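Long-range contacts in probable chitinase (Chromobacterium violaceum, PDB 5JH8), which probably binds and hydrolyses chitin as a member of glycoside hydrolase family 18, whose catalytic domain is a TIM barrel: residues I212-A218 with L291-Y297; M196-D201 with L285-L291; R20-F25 with E302-W307. One frame throughout, in Å; residues are numbered along the deposited sequence.

Contact 1 of 3, residues I212-A218 with L291-Y297; sequences ILNGIPA and LGGTSLY. With HIS (histidine), chain F; 6KY ((2S)-2-(dimethylamino)-4-(methylselanyl)butanoic acid), chain E.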
loop_
_atom_site.group_PDB
_atom_site.type_symbol
_atom_site.label_atom_id
_atom_site.label_comp_id
_atom_site.label_asym_id
_atom_site.label_seq_id
_atom_site.Cartn_x
_atom_site.Cartn_y
_atom_site.Cartn_z
ATOM N N ILE A 212 1.336 12.356 -4.824
ATOM C CA ILE A 212 1.078 11.554 -3.640
ATOM C C ILE A 212 -0.224 10.788 -3.812
ATOM O O ILE A 212 -1.236 11.354 -4.224
ATOM C CB ILE A 212 1.027 12.448 -2.390
ATOM C CG1 ILE A 212 2.379 13.136 -2.140
ATOM C CG2 ILE A 212 0.535 11.671 -1.170
ATOM C CD1 ILE A 212 3.519 12.222 -1.850
ATOM N N LEU A 213 -0.185 9.500 -3.467
ATOM C CA LEU A 213 -1.377 8.696 -3.248
ATOM C C LEU A 213 -1.444 8.382 -1.757
ATOM O O LEU A 213 -0.436 7.970 -1.178
ATOM C CB LEU A 213 -1.315 7.369 -4.015
ATOM C CG LEU A 213 -0.936 7.431 -5.483
ATOM C CD1 LEU A 213 -0.723 6.034 -5.990
ATOM C CD2 LEU A 213 -2.003 8.151 -6.305
ATOM N N ASN A 214 -2.605 8.582 -1.116
ATOM C CA ASN A 214 -2.776 8.006 0.206
ATOM C C ASN A 214 -3.126 6.532 0.069
ATOM O O ASN A 214 -3.258 5.993 -1.032
ATOM C CB ASN A 214 -3.730 8.821 1.079
ATOM C CG ASN A 214 -5.170 8.728 0.650
ATOM O OD1 ASN A 214 -5.477 8.486 -0.505
ATOM N ND2 ASN A 214 -6.083 8.950 1.605
ATOM N N GLY A 215 -3.240 5.881 1.216
ATOM C CA GLY A 215 -3.527 4.456 1.281
ATOM C C GLY A 215 -4.676 4.187 2.224
ATOM O O GLY A 215 -4.740 4.740 3.331
ATOM N N ILE A 216 -5.582 3.313 1.788
ATOM C CA ILE A 216 -6.769 2.958 2.568
ATOM C C ILE A 216 -6.840 1.441 2.650
ATOM O O ILE A 216 -6.793 0.760 1.620
ATOM C CB ILE A 216 -8.063 3.511 1.939
ATOM C CG1 ILE A 216 -7.933 5.015 1.695
ATOM C CG2 ILE A 216 -9.258 3.150 2.807
ATOM C CD1 ILE A 216 -9.127 5.620 0.951
ATOM N N PRO A 217 -6.929 0.883 3.860
ATOM C CA PRO A 217 -6.983 -0.570 4.000
ATOM C C PRO A 217 -8.398 -1.102 3.841
ATOM O O PRO A 217 -9.361 -0.515 4.330
ATOM C CB PRO A 217 -6.498 -0.779 5.436
ATOM C CG PRO A 217 -7.067 0.439 6.175
ATOM C CD PRO A 217 -6.955 1.577 5.173
ATOM N N ALA A 218 -8.501 -2.252 3.185
ATOM C CA ALA A 218 -9.727 -3.053 3.151
ATOM C C ALA A 218 -9.709 -4.125 4.221
ATOM O O ALA A 218 -10.169 -5.251 4.020
ATOM C CB ALA A 218 -9.935 -3.646 1.762
ATOM N N LEU A 291 -4.291 15.554 -3.722
ATOM C CA LEU A 291 -3.464 14.394 -3.978
ATOM C C LEU A 291 -3.646 13.916 -5.416
ATOM O O LEU A 291 -4.651 14.192 -6.082
ATOM C CB LEU A 291 -3.825 13.241 -3.042
ATOM C CG LEU A 291 -3.776 13.534 -1.540
ATOM C CD1 LEU A 291 -4.050 12.255 -0.763
ATOM C CD2 LEU A 291 -2.448 14.137 -1.123
ATOM N N GLY A 292 -2.670 13.140 -5.879
ATOM C CA GLY A 292 -2.786 12.465 -7.155
ATOM C C GLY A 292 -3.829 11.379 -7.183
ATOM O O GLY A 292 -4.235 10.962 -8.273
ATOM N N GLY A 293 -4.235 10.887 -6.019
ATOM C CA GLY A 293 -5.215 9.833 -5.952
ATOM C C GLY A 293 -5.050 9.037 -4.682
ATOM O O GLY A 293 -4.459 9.515 -3.708
ATOM N N THR A 294 -5.634 7.846 -4.712
ATOM C CA THR A 294 -5.636 6.962 -3.564
ATOM C C THR A 294 -5.222 5.566 -3.997
ATOM O O THR A 294 -5.199 5.245 -5.181
ATOM C CB THR A 294 -7.011 6.968 -2.874
ATOM O OG1 THR A 294 -6.931 6.364 -1.591
ATOM C CG2 THR A 294 -8.106 6.286 -3.708
ATOM N N SER A 295 -4.901 4.746 -3.016
ATOM C CA SER A 295 -4.522 3.364 -3.226
ATOM C C SER A 295 -5.235 2.514 -2.184
ATOM O O SER A 295 -5.407 2.951 -1.033
ATOM C CB SER A 295 -3.002 3.196 -3.149
ATOM O OG SER A 295 -2.470 3.526 -1.877
ATOM N N LEU A 296 -5.669 1.323 -2.593
ATOM C CA LEU A 296 -6.526 0.458 -1.792
ATOM C C LEU A 296 -5.839 -0.889 -1.625
ATOM O O LEU A 296 -5.460 -1.512 -2.622
ATOM C CB LEU A 296 -7.893 0.260 -2.458
ATOM C CG LEU A 296 -8.746 1.515 -2.767
ATOM C CD1 LEU A 296 -8.877 2.491 -1.602
ATOM C CD2 LEU A 296 -8.274 2.270 -4.019
ATOM N N TYR A 297 -5.706 -1.348 -0.392
ATOM C CA TYR A 297 -4.996 -2.587 -0.120
ATOM C C TYR A 297 -5.948 -3.531 0.604
ATOM O O TYR A 297 -6.270 -3.291 1.776
ATOM C CB TYR A 297 -3.736 -2.346 0.737
ATOM C CG TYR A 297 -2.849 -3.566 0.738
ATOM C CD1 TYR A 297 -3.036 -4.580 1.655
ATOM C CD2 TYR A 297 -1.916 -3.768 -0.259
ATOM C CE1 TYR A 297 -2.281 -5.732 1.629
ATOM C CE2 TYR A 297 -1.176 -4.933 -0.313
ATOM C CZ TYR A 297 -1.374 -5.918 0.638
ATOM O OH TYR A 297 -0.656 -7.088 0.646
HETATM N N HIS F . 2.103 -5.439 3.419
HETATM C CA HIS F . 2.319 -5.957 2.072
HETATM C C HIS F . 3.030 -7.302 2.144
HETATM O O HIS F . 3.705 -7.628 3.129
HETATM C CB HIS F . 3.121 -4.959 1.233
HETATM C CG HIS F . 2.358 -3.720 0.871
HETATM N ND1 HIS F . 2.749 -2.877 -0.145
HETATM C CD2 HIS F . 1.239 -3.173 1.403
HETATM C CE1 HIS F . 1.892 -1.877 -0.242
HETATM N NE2 HIS F . 0.978 -2.020 0.701
HETATM O OXT HIS F . 2.930 -8.096 1.208
HETATM N N 6KY E . -0.252 -4.742 5.739
HETATM C CA 6KY E . 1.100 -5.376 5.627
HETATM C C 6KY E . 1.249 -6.018 4.264
HETATM O O 6KY E . 0.571 -6.997 3.968
HETATM C CB 6KY E . 1.388 -6.400 6.744
HETATM C CG 6KY E . 1.416 -5.740 8.133
HETATM SE SE 6KY E . 1.914 -6.956 9.586
HETATM C CE 6KY E . 0.215 -7.910 9.680
HETATM C CN1 6KY E . -1.365 -5.698 5.895
HETATM C CN2 6KY E . -0.565 -3.847 4.599
#
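The first torsions bring the Asn214 amide and the Thr294 hydroxyl together: CG of Asn214 lies between its own backbone N and carbonyl carbon (chi1 71°), while OG1 of Thr294 stands opposite its backbone N. The strands are parallel neighbours in the TIM barrel, 212-217 beside 293-297, the last strand, which pairs on its other flank with the first strand, 3-8. Thr294 OG1 donates to Asn214 OD1 (2.8 Å), arriving from above the amide plane, and Asn214 ND2 is held by Lys282 O. A polar pair is thus satisfied on the helix-facing side of the barrel, where Ile216 CB packs 3.8 Å from Leu296 CD1.

The interior side is built differently. Asn214 O takes Ser295 OG at 2.7 Å and, weakly, Ser295 N; the same hydroxyl also bonds to Gln174 NE2. Gly215 packs its bare CA against this hydroxyl, CA 3.5 Å from Ser295 OG. Gly293 sits at phi 154°, psi -162°, a conformation open essentially to glycine, which explains the residue type at the start of the strand.

Further along, Ile216 N bonds to Ser295 O at 2.8 Å, and Tyr297 N reaches Ile216 O at 3.1 Å. Ala218 N closes the pairing on Tyr297 O (2.8 Å). Tyr297 carries the contact into the ligand pocket. Its hydroxyl is held by Tyr11, and CD2 of the bound histidine lies over one ring face, 3.4 Å from Tyr297 CE2.

Contact 2 of 3, residues M196-D201 with L285-L291; sequences MEDDLD and LVNAYGL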
loop_
_atom_site.group_PDB
_atom_site.type_symbol
_atom_site.label_atom_id
_atom_site.label_comp_id
_atom_site.label_asym_id
_atom_site.label_seq_id
_atom_site.Cartn_x
_atom_site.Cartn_y
_atom_site.Cartn_z
HETATM N N MSE A 196 -3.027 9.838 9.618
HETATM C CA MSE A 196 -2.973 9.945 8.169
HETATM C C MSE A 196 -2.791 11.393 7.749
HETATM O O MSE A 196 -1.994 11.665 6.867
HETATM C CB MSE A 196 -4.239 9.351 7.535
HETATM C CG MSE A 196 -4.227 9.410 6.023
HETATM SE SE MSE A 196 -5.830 8.611 5.246
HETATM C CE MSE A 196 -5.653 6.803 5.931
ATOM N N GLU A 197 -3.552 12.310 8.356
ATOM C CA GLU A 197 -3.434 13.719 7.995
ATOM C C GLU A 197 -2.069 14.271 8.381
ATOM O O GLU A 197 -1.475 15.054 7.627
ATOM C CB GLU A 197 -4.559 14.519 8.629
ATOM C CG GLU A 197 -5.893 14.249 7.944
ATOM C CD GLU A 197 -7.082 14.836 8.663
ATOM O OE1 GLU A 197 -6.904 15.818 9.416
ATOM O OE2 GLU A 197 -8.202 14.307 8.475
ATOM N N ASP A 198 -1.543 13.877 9.546
ATOM C CA ASP A 198 -0.182 14.277 9.882
ATOM C C ASP A 198 0.799 13.759 8.842
ATOM O O ASP A 198 1.727 14.467 8.437
ATOM C CB ASP A 198 0.231 13.749 11.256
ATOM C CG ASP A 198 -0.482 14.430 12.408
ATOM O OD1 ASP A 198 -1.060 15.520 12.228
ATOM O OD2 ASP A 198 -0.425 13.893 13.532
ATOM N N ASP A 199 0.621 12.505 8.419
ATOM C CA ASP A 199 1.526 11.929 7.434
ATOM C C ASP A 199 1.419 12.648 6.093
ATOM O O ASP A 199 2.434 12.894 5.430
ATOM C CB ASP A 199 1.193 10.452 7.215
ATOM C CG ASP A 199 1.286 9.589 8.454
ATOM O OD1 ASP A 199 2.018 9.913 9.404
ATOM O OD2 ASP A 199 0.626 8.508 8.406
ATOM N N LEU A 200 0.191 12.981 5.672
ATOM C CA LEU A 200 -0.017 13.674 4.403
ATOM C C LEU A 200 0.489 15.108 4.460
ATOM O O LEU A 200 1.070 15.594 3.487
ATOM C CB LEU A 200 -1.487 13.616 4.012
ATOM C CG LEU A 200 -1.988 12.225 3.598
ATOM C CD1 LEU A 200 -3.490 12.278 3.397
ATOM C CD2 LEU A 200 -1.313 11.727 2.339
ATOM N N ASP A 201 0.310 15.796 5.592
ATOM C CA ASP A 201 0.882 17.135 5.740
ATOM C C ASP A 201 2.384 17.076 5.508
ATOM O O ASP A 201 2.969 17.928 4.829
ATOM C CB ASP A 201 0.648 17.654 7.166
ATOM C CG ASP A 201 -0.788 18.030 7.469
ATOM O OD1 ASP A 201 -1.619 18.063 6.563
ATOM O OD2 ASP A 201 -1.063 18.347 8.645
ATOM N N LEU A 285 -9.845 12.814 1.331
ATOM C CA LEU A 285 -8.594 13.542 1.521
ATOM C C LEU A 285 -7.867 13.785 0.205
ATOM O O LEU A 285 -7.038 14.694 0.142
ATOM C CB LEU A 285 -7.680 12.843 2.526
ATOM C CG LEU A 285 -8.280 12.731 3.926
ATOM C CD1 LEU A 285 -7.298 12.043 4.848
ATOM C CD2 LEU A 285 -8.697 14.054 4.525
ATOM N N VAL A 286 -8.150 13.004 -0.839
ATOM C CA VAL A 286 -7.596 13.306 -2.158
ATOM C C VAL A 286 -7.955 14.733 -2.554
ATOM O O VAL A 286 -7.098 15.509 -2.970
ATOM C CB VAL A 286 -8.113 12.294 -3.185
ATOM C CG1 VAL A 286 -7.744 12.729 -4.609
ATOM C CG2 VAL A 286 -7.559 10.905 -2.891
ATOM N N ASN A 287 -9.222 15.102 -2.401
ATOM C CA ASN A 287 -9.632 16.441 -2.789
ATOM C C ASN A 287 -9.205 17.472 -1.776
ATOM O O ASN A 287 -8.890 18.604 -2.153
ATOM C CB ASN A 287 -11.138 16.482 -2.966
ATOM C CG ASN A 287 -11.583 15.560 -4.051
ATOM O OD1 ASN A 287 -10.929 15.473 -5.095
ATOM N ND2 ASN A 287 -12.668 14.827 -3.810
ATOM N N ALA A 288 -9.175 17.102 -0.495
ATOM C CA ALA A 288 -8.794 18.063 0.527
ATOM C C ALA A 288 -7.350 18.520 0.356
ATOM O O ALA A 288 -7.033 19.684 0.627
ATOM C CB ALA A 288 -9.019 17.481 1.920
ATOM N N TYR A 289 -6.454 17.610 -0.059
ATOM C CA TYR A 289 -5.029 17.902 -0.197
ATOM C C TYR A 289 -4.577 18.135 -1.635
ATOM O O TYR A 289 -3.430 18.543 -1.837
ATOM C CB TYR A 289 -4.179 16.752 0.358
ATOM C CG TYR A 289 -4.078 16.670 1.864
ATOM C CD1 TYR A 289 -5.061 16.042 2.614
ATOM C CD2 TYR A 289 -2.985 17.194 2.531
ATOM C CE1 TYR A 289 -4.955 15.942 3.982
ATOM C CE2 TYR A 289 -2.879 17.108 3.900
ATOM C CZ TYR A 289 -3.867 16.481 4.623
ATOM O OH TYR A 289 -3.778 16.370 5.982
ATOM N N GLY A 290 -5.420 17.884 -2.630
ATOM C CA GLY A 290 -4.935 17.888 -3.996
ATOM C C GLY A 290 -4.040 16.714 -4.325
ATOM O O GLY A 290 -3.092 16.859 -5.105
ATOM N N LEU A 291 -4.291 15.554 -3.722
ATOM C CA LEU A 291 -3.464 14.394 -3.978
ATOM C C LEU A 291 -3.646 13.916 -5.416
ATOM O O LEU A 291 -4.651 14.192 -6.082
ATOM C CB LEU A 291 -3.825 13.241 -3.042
ATOM C CG LEU A 291 -3.776 13.534 -1.540
ATOM C CD1 LEU A 291 -4.050 12.255 -0.763
ATOM C CD2 LEU A 291 -2.448 14.137 -1.123
HETATM O O HOH W 1 -6.236 17.769 7.168
#
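The hydroxyl of Tyr289 is gripped twice: it donates to Asp201 OD1 over 2.8 Å and accepts a hydrogen bond from a water 3.1 Å from Tyr289 OH. That water also gives a weak bond to Glu197 OE1, which links a second acid of helix 193-206 to the tyrosine. The two helices, 193-206 and 276-289, are part of the outer layer of the TIM barrel, and their short segments run in broadly the same direction, 39° apart, with axes 11.9 Å from each other. At this separation Tyr289 is long enough to set its hydroxyl beside helix 193-206 while its ring packs on Leu200, so tyrosine suits the place.

Asp201 starts from a backbone position whose beta carbon points away from the partner helix. With CG beside its backbone N (chi1 -72°), the carboxylate turns back, and OD1 comes to the edge of the Tyr289 ring near its plane. The hydroxyl nevertheless meets OD1 from above the carboxylate plane, 46° out of it.

Below these polar groups the packing is apolar. Leu200 lays its CB over one face of the Tyr289 ring in a CH-pi contact, 3.9 Å from the centroid, and touches Leu285 CD1 with its own CD1. Met196, present as selenomethionine, stretches out straight and then bends at its end, which sets SE against Leu285 CD1 at 3.8 Å. Helix 276-289 stops just after Tyr289: Gly290 has positive phi, easily adopted by glycine, and Leu291 N turns back to Val286 O over 2.9 Å. This reversal brings Leu291 CD1 to within 4.2 Å of Leu200 CD2.

Contact 3 of 3, residues R20-F25 with E302-W307; sequences RYAASF and EDDAFW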
loop_
_atom_site.group_PDB
_atom_site.type_symbol
_atom_site.label_atom_id
_atom_site.label_comp_id
_atom_site.label_asym_id
_atom_site.label_seq_id
_atom_site.Cartn_x
_atom_site.Cartn_y
_atom_site.Cartn_z
ATOM N N ARG A 20 -14.596 -7.832 -10.834
ATOM C CA ARG A 20 -15.844 -7.241 -10.366
ATOM C C ARG A 20 -15.723 -5.730 -10.225
ATOM O O ARG A 20 -16.685 -5.002 -10.486
ATOM C CB ARG A 20 -16.265 -7.847 -9.027
ATOM C CG ARG A 20 -17.646 -7.419 -8.586
ATOM C CD ARG A 20 -18.087 -8.145 -7.320
ATOM N NE ARG A 20 -19.412 -7.728 -6.871
ATOM C CZ ARG A 20 -20.548 -8.270 -7.287
ATOM N NH1 ARG A 20 -20.545 -9.256 -8.170
ATOM N NH2 ARG A 20 -21.697 -7.834 -6.796
ATOM N N TYR A 21 -14.554 -5.235 -9.814
ATOM C CA TYR A 21 -14.406 -3.845 -9.399
ATOM C C TYR A 21 -13.663 -2.990 -10.421
ATOM O O TYR A 21 -13.253 -1.868 -10.116
ATOM C CB TYR A 21 -13.799 -3.766 -7.991
ATOM C CG TYR A 21 -14.686 -4.442 -6.976
ATOM C CD1 TYR A 21 -16.011 -4.042 -6.821
ATOM C CD2 TYR A 21 -14.224 -5.480 -6.174
ATOM C CE1 TYR A 21 -16.845 -4.659 -5.929
ATOM C CE2 TYR A 21 -15.039 -6.097 -5.261
ATOM C CZ TYR A 21 -16.352 -5.685 -5.147
ATOM O OH TYR A 21 -17.141 -6.319 -4.219
ATOM N N ALA A 22 -13.509 -3.481 -11.640
ATOM C CA ALA A 22 -12.721 -2.788 -12.653
ATOM C C ALA A 22 -13.358 -1.507 -13.197
ATOM O O ALA A 22 -12.717 -0.826 -14.001
ATOM C CB ALA A 22 -12.442 -3.735 -13.821
ATOM N N ALA A 23 -14.587 -1.177 -12.820
ATOM C CA ALA A 23 -15.137 0.141 -13.093
ATOM C C ALA A 23 -14.858 1.125 -11.964
ATOM O O ALA A 23 -15.149 2.313 -12.122
ATOM C CB ALA A 23 -16.652 0.058 -13.342
ATOM N N SER A 24 -14.315 0.652 -10.840
ATOM C CA SER A 24 -14.070 1.463 -9.652
ATOM C C SER A 24 -12.624 1.907 -9.523
ATOM O O SER A 24 -12.386 3.031 -9.101
ATOM C CB SER A 24 -14.446 0.689 -8.381
ATOM O OG SER A 24 -15.837 0.434 -8.283
ATOM N N PHE A 25 -11.661 1.053 -9.814
ATOM C CA PHE A 25 -10.269 1.453 -9.848
ATOM C C PHE A 25 -9.871 1.790 -11.277
ATOM O O PHE A 25 -10.554 1.411 -12.225
ATOM C CB PHE A 25 -9.370 0.363 -9.245
ATOM C CG PHE A 25 -9.483 -0.991 -9.906
ATOM C CD1 PHE A 25 -8.862 -1.239 -11.104
ATOM C CD2 PHE A 25 -10.131 -2.032 -9.286
ATOM C CE1 PHE A 25 -8.932 -2.478 -11.717
ATOM C CE2 PHE A 25 -10.226 -3.260 -9.886
ATOM C CZ PHE A 25 -9.619 -3.480 -11.119
ATOM N N GLU A 302 -12.515 -7.305 0.190
ATOM C CA GLU A 302 -13.582 -6.317 0.253
ATOM C C GLU A 302 -14.914 -6.877 -0.234
ATOM O O GLU A 302 -15.030 -8.034 -0.627
ATOM C CB GLU A 302 -13.172 -5.057 -0.512
ATOM C CG GLU A 302 -13.338 -5.091 -2.037
ATOM C CD GLU A 302 -12.250 -5.813 -2.790
ATOM O OE1 GLU A 302 -11.979 -7.010 -2.518
ATOM O OE2 GLU A 302 -11.661 -5.204 -3.716
ATOM N N ASP A 303 -15.926 -6.021 -0.185
ATOM C CA ASP A 303 -17.213 -6.279 -0.804
ATOM C C ASP A 303 -17.666 -4.988 -1.478
ATOM O O ASP A 303 -16.934 -4.000 -1.518
ATOM C CB ASP A 303 -18.228 -6.844 0.196
ATOM C CG ASP A 303 -18.514 -5.908 1.342
ATOM O OD1 ASP A 303 -18.484 -4.677 1.134
ATOM O OD2 ASP A 303 -18.726 -6.423 2.472
ATOM N N ASP A 304 -18.885 -4.990 -2.025
ATOM C CA ASP A 304 -19.320 -3.863 -2.845
ATOM C C ASP A 304 -19.365 -2.565 -2.049
ATOM O O ASP A 304 -19.110 -1.497 -2.605
ATOM C CB ASP A 304 -20.698 -4.139 -3.444
ATOM C CG ASP A 304 -20.706 -5.239 -4.484
ATOM O OD1 ASP A 304 -19.649 -5.781 -4.843
ATOM O OD2 ASP A 304 -21.826 -5.538 -4.943
ATOM N N ALA A 305 -19.653 -2.633 -0.744
ATOM C CA ALA A 305 -19.764 -1.412 0.043
ATOM C C ALA A 305 -18.435 -0.700 0.194
ATOM O O ALA A 305 -18.406 0.521 0.360
ATOM C CB ALA A 305 -20.329 -1.704 1.428
ATOM N N PHE A 306 -17.318 -1.434 0.137
ATOM C CA PHE A 306 -16.019 -0.793 0.196
ATOM C C PHE A 306 -15.827 0.142 -0.983
ATOM O O PHE A 306 -15.483 1.319 -0.814
ATOM C CB PHE A 306 -14.921 -1.864 0.209
ATOM C CG PHE A 306 -13.539 -1.285 0.260
ATOM C CD1 PHE A 306 -13.003 -0.863 1.467
ATOM C CD2 PHE A 306 -12.759 -1.174 -0.883
ATOM C CE1 PHE A 306 -11.733 -0.334 1.525
ATOM C CE2 PHE A 306 -11.481 -0.644 -0.825
ATOM C CZ PHE A 306 -10.964 -0.251 0.396
ATOM N N TRP A 307 -16.027 -0.373 -2.198
ATOM C CA TRP A 307 -15.830 0.460 -3.373
ATOM C C TRP A 307 -16.880 1.557 -3.495
ATOM O O TRP A 307 -16.567 2.633 -4.003
ATOM C CB TRP A 307 -15.727 -0.409 -4.629
ATOM C CG TRP A 307 -14.425 -1.150 -4.684
ATOM C CD1 TRP A 307 -14.228 -2.482 -4.430
ATOM C CD2 TRP A 307 -13.136 -0.599 -4.969
ATOM N NE1 TRP A 307 -12.887 -2.785 -4.534
ATOM C CE2 TRP A 307 -12.202 -1.653 -4.879
ATOM C CE3 TRP A 307 -12.676 0.679 -5.280
ATOM C CZ2 TRP A 307 -10.843 -1.461 -5.110
ATOM C CZ3 TRP A 307 -11.335 0.868 -5.507
ATOM C CH2 TRP A 307 -10.439 -0.197 -5.432
#
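Glu302, first in the segment that leads into helix 304-309, the helix following the last strand of the TIM barrel, runs antiparallel alongside the Tyr21 side chain, OE2 3.6 Å from Tyr21 CD2. The chain of Glu302 is bent at chi2 (-80°), which turns the carboxylate back toward Trp307: OE2 offers its anti lone pair to Trp307 NE1 (2.8 Å) near the indole plane, while OE1 takes Gly300 N. Both oxygens of this buried acid are therefore satisfied.

Asp303 is the N-cap, its OD1 accepting weakly from Ala305 N and also from Trp234 NE1. Asp304, in the first turn of the helix, carries most of the polar contact. Arg20, extended from CG to NE, grips it side-on: NE meets Asp304 OD1 at 2.8 Å and NH2 meets Asp304 OD2 at 3.0 Å, both on syn lone pairs, with the guanidinium and carboxylate nearly coplanar. Tyr21 OH then takes the anti lone pair of Asp304 OD1 at 2.6 Å, its ring standing almost perpendicular to the carboxylate (89°).

Trp307 completes the apolar part. Its CD1 lies over the centre of one Tyr21 ring face, 3.2 Å from Tyr21 CG, in an oblique pairing with planes 32° apart; Arg20 CG covers the other face of that ring. Farther along the indole, Ser24 CB approaches Trp307 CE3 at 3.6 Å, and Phe25 CB touches CH2. Tyrosine suits its place because it packs by its face and bonds by its tip. The arginine's charge, the Tyr21 hydroxyl and the nearby helix start would probably keep Asp304 ionised; the salt bridge and the Tyr21 bond tie the loop after helix 14-20 to helix 304-309.

How the contacts relate
Along the chain the segments run 20-25, 196-201, 212-218, 285-291, 291-297 and 302-307, so contacts 1 and 2 interleave while contact 3 encloses both in sequence, pairing the loop after the first barrel helix with the helix after the last strand. Contact 1 lies in the barrel wall; contact 2, centred 10 Å away outside it, joins the helices that precede the two strands. Leu291 belongs to both, and Met196 packs on Gly215 and Asn214. Contact 3, about 14 Å from contact 1 between centres, touches it where Trp307 and Phe306 meet Leu296. Contacts 2 and 3, centres 22 Å apart, do not touch. Strand 293-297 closes the barrel between strands 212-222 and 3-8, its flanking helices lying in contacts 2 and 3.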